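Local coordinates for protein fumarate lyase (PDB 3C8T) that belongs to the fumarate lyase family, whose largely helical subunits assemble into a tetramer built around long packed helices, at residues A[134-146]-A[158-171]. Sequence-based numbering, arbitrary orientation.
Sequences LAALARNHRDTPM and VTFGYKAAVWLSAF
The F160 ring turns its edge toward the face of the H141 ring in an offset edge-to-face pair, the planes at 73°. H141 CB lies in the plane of the F160 ring, 3.6 Å from F160 CD2, and L137 CD2 and the sulfur of M146 also meet its rim, the latter a Met-aromatic contact. A chi1 of 178° swings the F160 ring away from its backbone N, bringing CD2 to H141 and CE2 to L137. At the edge of the H141 ring, ND1 and T144 OG1 share a 2.8 Å hydrogen bond that limits the ring's rotation. K163 O lies over one face of W167, whose NE1 bonds D251; L134 CD2 meets its edge at W167 CE3 (3.6 Å). Branched L134 fills the hole among A164, W167, L168 and F171 with both methyls. Small residues suit the tight crossing: G161 CA comes within 3.5 Å of A138 O. T159 suits the N-cap because its hydroxyl both donates to R142 O (2.8 Å) and accepts from Y162 N. F160 N donates to T144 O (2.9 Å). A three-stranded antiparallel sheet, 145-150 central, links antiparallel helices 104-140 and 160-185; helices 229-255, 350-357 and 432-440 surround them, and A165 packs on I222 of the second subunit.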
loop_
_atom_site.group_PDB
_atom_site.type_symbol
_atom_site.label_atom_id
_atom_site.label_comp_id
_atom_site.label_asym_id
_atom_site.label_seq_id
_atom_site.Cartn_x
_atom_site.Cartn_y
_atom_site.Cartn_z
ATOM N N LEU A 134 21.675 -20.364 -8.345
ATOM C CA LEU A 134 20.531 -20.900 -9.062
ATOM C C LEU A 134 20.955 -21.733 -10.274
ATOM O O LEU A 134 20.385 -22.847 -10.521
ATOM C CB LEU A 134 19.532 -19.807 -9.470
ATOM C CG LEU A 134 18.727 -19.205 -8.318
ATOM C CD1 LEU A 134 17.945 -17.933 -8.756
ATOM C CD2 LEU A 134 17.800 -20.266 -7.730
ATOM N N ALA A 135 21.940 -21.217 -11.018
ATOM C CA ALA A 135 22.484 -21.976 -12.141
ATOM C C ALA A 135 23.071 -23.343 -11.675
ATOM O O ALA A 135 22.882 -24.372 -12.325
ATOM C CB ALA A 135 23.495 -21.151 -12.902
ATOM N N ALA A 136 23.732 -23.375 -10.532
ATOM C CA ALA A 136 24.246 -24.650 -10.016
ATOM C C ALA A 136 23.094 -25.602 -9.734
ATOM O O ALA A 136 23.142 -26.767 -10.127
ATOM C CB ALA A 136 25.128 -24.447 -8.764
ATOM N N LEU A 137 22.057 -25.116 -9.067
ATOM C CA LEU A 137 20.899 -25.960 -8.745
ATOM C C LEU A 137 20.219 -26.447 -10.016
ATOM O O LEU A 137 19.874 -27.605 -10.125
ATOM C CB LEU A 137 19.878 -25.233 -7.870
ATOM C CG LEU A 137 20.286 -24.896 -6.426
ATOM C CD1 LEU A 137 19.288 -23.901 -5.836
ATOM C CD2 LEU A 137 20.340 -26.148 -5.554
ATOM N N ALA A 138 20.034 -25.547 -10.969
ATOM C CA ALA A 138 19.404 -25.880 -12.229
ATOM C C ALA A 138 20.187 -26.983 -12.956
ATOM O O ALA A 138 19.601 -27.928 -13.491
ATOM C CB ALA A 138 19.318 -24.654 -13.091
ATOM N N ARG A 139 21.518 -26.829 -12.979
ATOM C CA ARG A 139 22.409 -27.756 -13.683
ATOM C C ARG A 139 22.408 -29.111 -12.963
ATOM O O ARG A 139 22.028 -30.127 -13.564
ATOM C CB ARG A 139 23.815 -27.164 -13.764
ATOM C CG ARG A 139 24.775 -27.914 -14.625
ATOM C CD ARG A 139 26.180 -27.171 -14.613
ATOM N NE ARG A 139 26.461 -26.255 -13.471
ATOM C CZ ARG A 139 26.587 -24.919 -13.558
ATOM N NH1 ARG A 139 26.426 -24.294 -14.723
ATOM N NH2 ARG A 139 26.879 -24.210 -12.475
ATOM N N ASN A 140 22.781 -29.129 -11.684
ATOM C CA ASN A 140 22.855 -30.407 -10.947
ATOM C C ASN A 140 21.532 -31.187 -10.868
ATOM O O ASN A 140 21.542 -32.413 -10.846
ATOM C CB ASN A 140 23.400 -30.209 -9.533
ATOM C CG ASN A 140 24.794 -29.553 -9.512
ATOM O OD1 ASN A 140 25.538 -29.577 -10.509
ATOM N ND2 ASN A 140 25.140 -28.960 -8.365
ATOM N N HIS A 141 20.390 -30.488 -10.872
ATOM C CA HIS A 141 19.091 -31.166 -10.711
ATOM C C HIS A 141 18.259 -31.146 -11.955
ATOM O O HIS A 141 17.046 -31.392 -11.921
ATOM C CB HIS A 141 18.368 -30.642 -9.449
ATOM C CG HIS A 141 19.107 -30.988 -8.197
ATOM N ND1 HIS A 141 19.146 -32.274 -7.703
ATOM C CD2 HIS A 141 19.928 -30.258 -7.406
ATOM C CE1 HIS A 141 19.919 -32.310 -6.631
ATOM N NE2 HIS A 141 20.394 -31.096 -6.419
ATOM N N ARG A 142 18.925 -30.833 -13.061
ATOM C CA ARG A 142 18.305 -30.813 -14.390
ATOM C C ARG A 142 17.378 -32.016 -14.592
ATOM O O ARG A 142 16.289 -31.863 -15.116
ATOM C CB ARG A 142 19.400 -30.775 -15.486
ATOM C CG ARG A 142 18.892 -30.637 -16.920
ATOM C CD ARG A 142 19.967 -31.058 -17.948
ATOM N NE ARG A 142 19.559 -30.819 -19.342
ATOM C CZ ARG A 142 18.964 -31.708 -20.132
ATOM N NH1 ARG A 142 18.680 -32.932 -19.683
ATOM N NH2 ARG A 142 18.643 -31.378 -21.386
ATOM N N ASP A 143 17.820 -33.204 -14.180
ATOM C CA ASP A 143 17.048 -34.435 -14.402
ATOM C C ASP A 143 16.415 -35.043 -13.132
ATOM O O ASP A 143 15.942 -36.170 -13.199
ATOM C CB ASP A 143 17.913 -35.526 -15.109
ATOM C CG ASP A 143 18.633 -35.001 -16.339
ATOM O OD1 ASP A 143 19.811 -35.360 -16.529
ATOM O OD2 ASP A 143 18.043 -34.211 -17.103
ATOM N N THR A 144 16.449 -34.338 -11.999
ATOM C CA THR A 144 15.812 -34.776 -10.756
ATOM C C THR A 144 14.258 -34.637 -10.852
ATOM O O THR A 144 13.708 -33.494 -10.762
ATOM C CB THR A 144 16.340 -33.942 -9.578
ATOM O OG1 THR A 144 17.776 -33.802 -9.663
ATOM C CG2 THR A 144 15.956 -34.576 -8.211
ATOM N N PRO A 145 13.527 -35.770 -11.027
ATOM C CA PRO A 145 12.070 -35.628 -11.192
ATOM C C PRO A 145 11.345 -35.341 -9.871
ATOM O O PRO A 145 11.816 -35.709 -8.781
ATOM C CB PRO A 145 11.626 -36.975 -11.762
ATOM C CG PRO A 145 12.766 -37.930 -11.519
ATOM C CD PRO A 145 13.951 -37.184 -11.008
ATOM N N MET A 146 10.221 -34.650 -9.989
ATOM C CA MET A 146 9.373 -34.271 -8.855
ATOM C C MET A 146 7.969 -33.942 -9.396
ATOM O O MET A 146 7.794 -33.762 -10.601
ATOM C CB MET A 146 9.965 -33.064 -8.089
ATOM C CG MET A 146 9.939 -31.688 -8.835
ATOM S SD MET A 146 10.697 -30.392 -7.789
ATOM C CE MET A 146 9.489 -30.237 -6.453
ATOM N N VAL A 158 7.644 -32.490 -13.183
ATOM C CA VAL A 158 8.690 -31.529 -13.625
ATOM C C VAL A 158 10.040 -32.014 -13.064
ATOM O O VAL A 158 10.096 -33.088 -12.497
ATOM C CB VAL A 158 8.390 -30.041 -13.180
ATOM C CG1 VAL A 158 7.067 -29.524 -13.779
ATOM C CG2 VAL A 158 8.442 -29.865 -11.659
ATOM N N THR A 159 11.132 -31.270 -13.243
ATOM C CA THR A 159 12.352 -31.592 -12.482
ATOM C C THR A 159 12.647 -30.432 -11.581
ATOM O O THR A 159 12.141 -29.334 -11.830
ATOM C CB THR A 159 13.576 -31.887 -13.381
ATOM O OG1 THR A 159 13.853 -30.747 -14.176
ATOM C CG2 THR A 159 13.318 -33.081 -14.295
ATOM N N PHE A 160 13.419 -30.661 -10.518
ATOM C CA PHE A 160 13.790 -29.594 -9.634
ATOM C C PHE A 160 14.709 -28.566 -10.355
ATOM O O PHE A 160 14.620 -27.375 -10.098
ATOM C CB PHE A 160 14.407 -30.103 -8.345
ATOM C CG PHE A 160 14.847 -28.988 -7.427
ATOM C CD1 PHE A 160 13.903 -28.182 -6.786
ATOM C CD2 PHE A 160 16.203 -28.681 -7.274
ATOM C CE1 PHE A 160 14.279 -27.124 -5.986
ATOM C CE2 PHE A 160 16.606 -27.604 -6.464
ATOM C CZ PHE A 160 15.626 -26.815 -5.815
ATOM N N GLY A 161 15.577 -29.018 -11.261
ATOM C CA GLY A 161 16.407 -28.074 -12.034
ATOM C C GLY A 161 15.528 -27.173 -12.887
ATOM O O GLY A 161 15.838 -26.006 -13.085
ATOM N N TYR A 162 14.422 -27.727 -13.412
ATOM C CA TYR A 162 13.453 -26.934 -14.135
ATOM C C TYR A 162 12.913 -25.788 -13.249
ATOM O O TYR A 162 12.971 -24.612 -13.663
ATOM C CB TYR A 162 12.340 -27.785 -14.763
ATOM C CG TYR A 162 11.144 -26.928 -15.198
ATOM C CD1 TYR A 162 11.079 -26.371 -16.469
ATOM C CD2 TYR A 162 10.093 -26.648 -14.286
ATOM C CE1 TYR A 162 9.994 -25.554 -16.830
ATOM C CE2 TYR A 162 9.018 -25.849 -14.624
ATOM C CZ TYR A 162 8.970 -25.297 -15.889
ATOM O OH TYR A 162 7.884 -24.499 -16.194
ATOM N N LYS A 163 12.438 -26.117 -12.036
ATOM C CA LYS A 163 12.035 -25.095 -11.048
ATOM C C LYS A 163 13.113 -24.054 -10.794
ATOM O O LYS A 163 12.824 -22.874 -10.753
ATOM C CB LYS A 163 11.630 -25.720 -9.687
ATOM C CG LYS A 163 10.284 -26.413 -9.705
ATOM C CD LYS A 163 9.751 -26.716 -8.244
ATOM C CE LYS A 163 9.543 -25.435 -7.397
ATOM N NZ LYS A 163 8.777 -24.443 -8.235
ATOM N N ALA A 164 14.348 -24.497 -10.554
ATOM C CA ALA A 164 15.441 -23.553 -10.337
ATOM C C ALA A 164 15.683 -22.678 -11.570
ATOM O O ALA A 164 16.047 -21.505 -11.431
ATOM C CB ALA A 164 16.734 -24.287 -9.908
ATOM N N ALA A 165 15.478 -23.220 -12.775
ATOM C CA ALA A 165 15.698 -22.444 -14.005
ATOM C C ALA A 165 14.691 -21.329 -14.166
ATOM O O ALA A 165 15.031 -20.262 -14.720
ATOM C CB ALA A 165 15.680 -23.329 -15.232
ATOM N N VAL A 166 13.459 -21.591 -13.718
ATOM C CA VAL A 166 12.389 -20.607 -13.724
ATOM C C VAL A 166 12.753 -19.436 -12.766
ATOM O O VAL A 166 12.659 -18.256 -13.145
ATOM C CB VAL A 166 11.052 -21.283 -13.350
ATOM C CG1 VAL A 166 9.991 -20.245 -12.848
ATOM C CG2 VAL A 166 10.512 -22.093 -14.526
ATOM N N TRP A 167 13.157 -19.776 -11.542
ATOM C CA TRP A 167 13.610 -18.794 -10.561
ATOM C C TRP A 167 14.773 -17.993 -11.160
ATOM O O TRP A 167 14.795 -16.777 -11.103
ATOM C CB TRP A 167 14.122 -19.508 -9.305
ATOM C CG TRP A 167 13.108 -20.318 -8.513
ATOM C CD1 TRP A 167 11.734 -20.187 -8.520
ATOM C CD2 TRP A 167 13.407 -21.298 -7.522
ATOM N NE1 TRP A 167 11.165 -21.086 -7.624
ATOM C CE2 TRP A 167 12.177 -21.768 -6.997
ATOM C CE3 TRP A 167 14.599 -21.855 -7.040
ATOM C CZ2 TRP A 167 12.115 -22.757 -6.015
ATOM C CZ3 TRP A 167 14.534 -22.853 -6.079
ATOM C CH2 TRP A 167 13.289 -23.296 -5.578
ATOM N N LEU A 168 15.744 -18.698 -11.738
ATOM C CA LEU A 168 16.877 -18.067 -12.349
ATOM C C LEU A 168 16.504 -17.042 -13.455
ATOM O O LEU A 168 17.127 -15.966 -13.551
ATOM C CB LEU A 168 17.809 -19.151 -12.925
ATOM C CG LEU A 168 19.056 -18.713 -13.711
ATOM C CD1 LEU A 168 19.984 -17.695 -12.896
ATOM C CD2 LEU A 168 19.840 -19.936 -14.248
ATOM N N SER A 169 15.511 -17.380 -14.283
ATOM C CA SER A 169 15.165 -16.569 -15.435
ATOM C C SER A 169 14.751 -15.144 -15.084
ATOM O O SER A 169 15.109 -14.197 -15.802
ATOM C CB SER A 169 14.085 -17.239 -16.278
ATOM O OG SER A 169 12.837 -17.160 -15.619
ATOM N N ALA A 170 14.010 -15.022 -13.993
ATOM C CA ALA A 170 13.646 -13.746 -13.359
ATOM C C ALA A 170 14.866 -12.891 -12.983
ATOM O O ALA A 170 14.859 -11.662 -13.183
ATOM C CB ALA A 170 12.778 -14.021 -12.066
ATOM N N PHE A 171 15.872 -13.538 -12.397
ATOM C CA PHE A 171 17.092 -12.842 -11.923
ATOM C C PHE A 171 18.014 -12.443 -13.057
ATOM O O PHE A 171 18.676 -11.399 -12.987
ATOM C CB PHE A 171 17.802 -13.642 -10.839
ATOM C CG PHE A 171 17.058 -13.627 -9.559
ATOM C CD1 PHE A 171 17.140 -12.513 -8.711
ATOM C CD2 PHE A 171 16.166 -14.660 -9.247
ATOM C CE1 PHE A 171 16.389 -12.462 -7.535
ATOM C CE2 PHE A 171 15.402 -14.608 -8.096
ATOM C CZ PHE A 171 15.520 -13.520 -7.228
#